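Local coordinates for glycolipid-binding domain-containing protein (Pseudomonas aeruginosa, PDB 2H1T), which is of unknown function but probably binds glycolipids and may take part in glycolipid metabolism, at residues 127-132 with 146-151. Residues are numbered along the deposited sequence; the frame is centred on the assembly and turned at random.
Sequences AEIRAL and QAYTRL
Ala-127 and Tyr-148 face each other as a hydrogen-bonded antiparallel pair, and so do Ile-129 and Gln-146. Each pair is closed by two backbone bonds, from Ala-127 N to Tyr-148 O (2.8 Å) and back from Tyr-148 N to Ala-127 O, then from Ile-129 N to Gln-146 O and from Gln-146 N to Ile-129 O (3.0 Å). All four are nearly straight, with N-H...O angles of at least 160°. Between them Glu-128 and Ala-147 form the non-hydrogen-bonded pair, their CA atoms 4.2 Å apart, where Ala-147 CA lies 3.2 Å from Ala-127 O in a CA-H...O contact.

Side-chain packing lies on the face carrying Ala-127, Ile-129, Gln-146 and Tyr-148. With chi1 at 74°, Ile-129 holds CG1 between its backbone N and carbonyl carbon, and CD1 reaches Tyr-148 CE1 at 3.9 Å, oblique to the ring. Gln-146, extended beyond CG, brings its amide under the Ala-131 methyl: CB lies over the flat group, 3.5 Å from CD and 3.7 Å from NE2.

Gln-146 NE2 is hydrogen-bonded to Asp-104 and Tyr-148 OH to Asn-112, while Glu-128 forms a salt bridge with Arg-126. Helix 113-119 packs against Ile-129 and Tyr-148 through Pro-115. The short segment axes run at 142°, antiparallel but well away from 180°, in a two-stranded antiparallel beta hairpin within the mixed sheet of this probable glycolipid-binding protein.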
ATOM      1  N   ALA A 127      -8.065 -34.536   5.584  1.00 13.50           N
ATOM      2  CA  ALA A 127      -6.789 -34.520   6.309  1.00 14.19           C
ATOM      3  C   ALA A 127      -6.750 -33.400   7.338  1.00 16.04           C
ATOM      4  O   ALA A 127      -7.197 -32.274   7.080  1.00 16.40           O
ATOM      5  CB  ALA A 127      -5.632 -34.367   5.357  1.00 15.58           C
ATOM      6  N   GLU A 128      -6.190 -33.690   8.508  1.00 16.26           N
ATOM      7  CA  GLU A 128      -5.928 -32.649   9.454  1.00 15.80           C
ATOM      8  C   GLU A 128      -4.418 -32.360   9.428  1.00 15.85           C
ATOM      9  O   GLU A 128      -3.599 -33.284   9.442  1.00 13.87           O
ATOM     10  CB  GLU A 128      -6.427 -33.033  10.837  1.00 15.48           C
ATOM     11  CG  GLU A 128      -7.863 -33.585  10.835  1.00 18.17           C
ATOM     12  CD  GLU A 128      -8.489 -33.637  12.213  1.00 21.34           C
ATOM     13  OE1 GLU A 128      -7.721 -33.700  13.194  1.00 32.26           O
ATOM     14  OE2 GLU A 128      -9.743 -33.634  12.338  1.00 29.01           O
ATOM     15  N   ILE A 129      -4.064 -31.081   9.378  1.00 15.24           N
ATOM     16  CA  ILE A 129      -2.682 -30.680   9.234  1.00 17.77           C
ATOM     17  C   ILE A 129      -2.348 -29.717  10.363  1.00 16.68           C
ATOM     18  O   ILE A 129      -3.247 -29.222  11.054  1.00 18.20           O
ATOM     19  CB  ILE A 129      -2.384 -30.042   7.835  1.00 20.40           C
ATOM     20  CG1 ILE A 129      -2.978 -28.629   7.739  1.00 20.04           C
ATOM     21  CG2 ILE A 129      -2.953 -30.907   6.692  1.00 22.22           C
ATOM     22  CD1 ILE A 129      -2.539 -27.834   6.554  1.00 21.85           C
ATOM     23  N   ARG A 130      -1.049 -29.533  10.564  1.00 17.29           N
ATOM     24  CA  ARG A 130      -0.494 -28.503  11.418  1.00 17.86           C
ATOM     25  C   ARG A 130       0.203 -27.461  10.539  1.00 18.30           C
ATOM     26  O   ARG A 130       1.265 -27.701   9.932  1.00 17.62           O
ATOM     27  CB  ARG A 130       0.409 -29.128  12.481  1.00 18.70           C
ATOM     28  CG  ARG A 130       0.919 -28.131  13.522  1.00 19.93           C
ATOM     29  CD  ARG A 130       1.914 -28.757  14.532  1.00 23.57           C
ATOM     30  NE  ARG A 130       1.266 -29.760  15.344  1.00 27.30           N
ATOM     31  CZ  ARG A 130       0.392 -29.492  16.322  1.00 35.46           C
ATOM     32  NH1 ARG A 130       0.065 -28.231  16.664  1.00 36.87           N
ATOM     33  NH2 ARG A 130      -0.184 -30.500  16.971  1.00 38.05           N
ATOM     34  N   ALA A 131      -0.441 -26.307  10.397  1.00 17.89           N
ATOM     35  CA  ALA A 131       0.057 -25.277   9.530  1.00 16.28           C
ATOM     36  C   ALA A 131       0.850 -24.254  10.321  1.00 15.12           C
ATOM     37  O   ALA A 131       0.514 -23.934  11.460  1.00 17.24           O
ATOM     38  CB  ALA A 131      -1.111 -24.563   8.799  1.00 18.84           C
ATOM     39  N   LEU A 132       1.903 -23.720   9.735  1.00 16.95           N
ATOM     40  CA  LEU A 132       2.594 -22.577  10.364  1.00 16.34           C
ATOM     41  C   LEU A 132       1.954 -21.259   9.909  1.00 16.92           C
ATOM     42  O   LEU A 132       2.141 -20.795   8.789  1.00 17.24           O
ATOM     43  CB  LEU A 132       4.110 -22.647  10.099  1.00 16.76           C
ATOM     44  CG  LEU A 132       4.962 -21.590  10.739  1.00 16.77           C
ATOM     45  CD1 LEU A 132       4.835 -21.652  12.294  1.00 17.25           C
ATOM     46  CD2 LEU A 132       6.444 -21.773  10.297  1.00 17.56           C
ATOM     47  N   GLN A 146      -5.510 -27.285  11.237  1.00 17.03           N
ATOM     48  CA  GLN A 146      -6.430 -27.004  10.144  1.00 16.00           C
ATOM     49  C   GLN A 146      -6.895 -28.324   9.569  1.00 14.66           C
ATOM     50  O   GLN A 146      -6.218 -29.324   9.714  1.00 15.46           O
ATOM     51  CB  GLN A 146      -5.744 -26.196   9.061  1.00 15.87           C
ATOM     52  CG  GLN A 146      -5.186 -24.872   9.536  1.00 15.16           C
ATOM     53  CD  GLN A 146      -4.545 -24.073   8.450  1.00 17.00           C
ATOM     54  OE1 GLN A 146      -4.301 -24.570   7.333  1.00 17.86           O
ATOM     55  NE2 GLN A 146      -4.316 -22.792   8.736  1.00 15.67           N
ATOM     56  N   ALA A 147      -8.033 -28.324   8.883  1.00 13.10           N
ATOM     57  CA  ALA A 147      -8.414 -29.499   8.091  1.00 14.96           C
ATOM     58  C   ALA A 147      -8.784 -29.125   6.664  1.00 14.54           C
ATOM     59  O   ALA A 147      -9.362 -28.041   6.402  1.00 16.61           O
ATOM     60  CB  ALA A 147      -9.563 -30.258   8.741  1.00 16.51           C
ATOM     61  N   TYR A 148      -8.432 -30.027   5.758  1.00 15.73           N
ATOM     62  CA  TYR A 148      -8.853 -29.963   4.368  1.00 14.99           C
ATOM     63  C   TYR A 148      -9.600 -31.240   3.973  1.00 15.92           C
ATOM     64  O   TYR A 148      -9.148 -32.367   4.234  1.00 13.86           O
ATOM     65  CB  TYR A 148      -7.636 -29.790   3.451  1.00 15.82           C
ATOM     66  CG  TYR A 148      -7.010 -28.417   3.401  1.00 15.61           C
ATOM     67  CD1 TYR A 148      -6.221 -27.944   4.456  1.00 16.57           C
ATOM     68  CD2 TYR A 148      -7.118 -27.635   2.258  1.00 14.61           C
ATOM     69  CE1 TYR A 148      -5.609 -26.649   4.387  1.00 11.46           C
ATOM     70  CE2 TYR A 148      -6.524 -26.375   2.180  1.00 15.55           C
ATOM     71  CZ  TYR A 148      -5.789 -25.897   3.252  1.00 14.81           C
ATOM     72  OH  TYR A 148      -5.213 -24.656   3.163  1.00 18.22           O
ATOM     73  N   THR A 149     -10.761 -31.061   3.334  1.00 12.45           N
ATOM     74  CA  THR A 149     -11.460 -32.161   2.733  1.00 14.78           C
ATOM     75  C   THR A 149     -11.699 -31.900   1.241  1.00 12.93           C
ATOM     76  O   THR A 149     -12.241 -30.850   0.867  1.00 16.45           O
ATOM     77  CB  THR A 149     -12.774 -32.408   3.505  1.00 15.64           C
ATOM     78  OG1 THR A 149     -12.459 -32.552   4.915  1.00 15.39           O
ATOM     79  CG2 THR A 149     -13.478 -33.634   2.984  1.00 15.11           C
ATOM     80  N   ARG A 150     -11.307 -32.845   0.385  1.00 13.63           N
ATOM     81  CA  ARG A 150     -11.605 -32.745  -1.026  1.00 14.35           C
ATOM     82  C   ARG A 150     -13.063 -33.127  -1.314  1.00 14.30           C
ATOM     83  O   ARG A 150     -13.508 -34.246  -1.030  1.00 16.41           O
ATOM     84  CB  ARG A 150     -10.633 -33.574  -1.869  1.00 14.31           C
ATOM     85  CG  ARG A 150     -11.021 -33.642  -3.331  1.00 14.68           C
ATOM     86  CD  ARG A 150      -9.929 -34.235  -4.185  1.00 16.47           C
ATOM     87  NE  ARG A 150     -10.488 -34.770  -5.405  1.00 18.14           N
ATOM     88  CZ  ARG A 150      -9.811 -35.021  -6.523  1.00 19.70           C
ATOM     89  NH1 ARG A 150      -8.523 -34.758  -6.606  1.00 24.16           N
ATOM     90  NH2 ARG A 150     -10.469 -35.475  -7.593  1.00 20.17           N
ATOM     91  N   LEU A 151     -13.805 -32.204  -1.904  1.00 14.02           N
ATOM     92  CA  LEU A 151     -15.234 -32.411  -2.185  1.00 14.46           C
ATOM     93  C   LEU A 151     -15.361 -32.926  -3.607  1.00 16.29           C
ATOM     94  O   LEU A 151     -16.117 -33.869  -3.884  1.00 18.09           O
ATOM     95  CB  LEU A 151     -16.048 -31.128  -1.993  1.00 14.99           C
ATOM     96  CG  LEU A 151     -15.941 -30.460  -0.606  1.00 16.97           C
ATOM     97  CD1 LEU A 151     -16.751 -29.155  -0.597  1.00 16.87           C
ATOM     98  CD2 LEU A 151     -16.388 -31.435   0.493  1.00 18.50           C
TER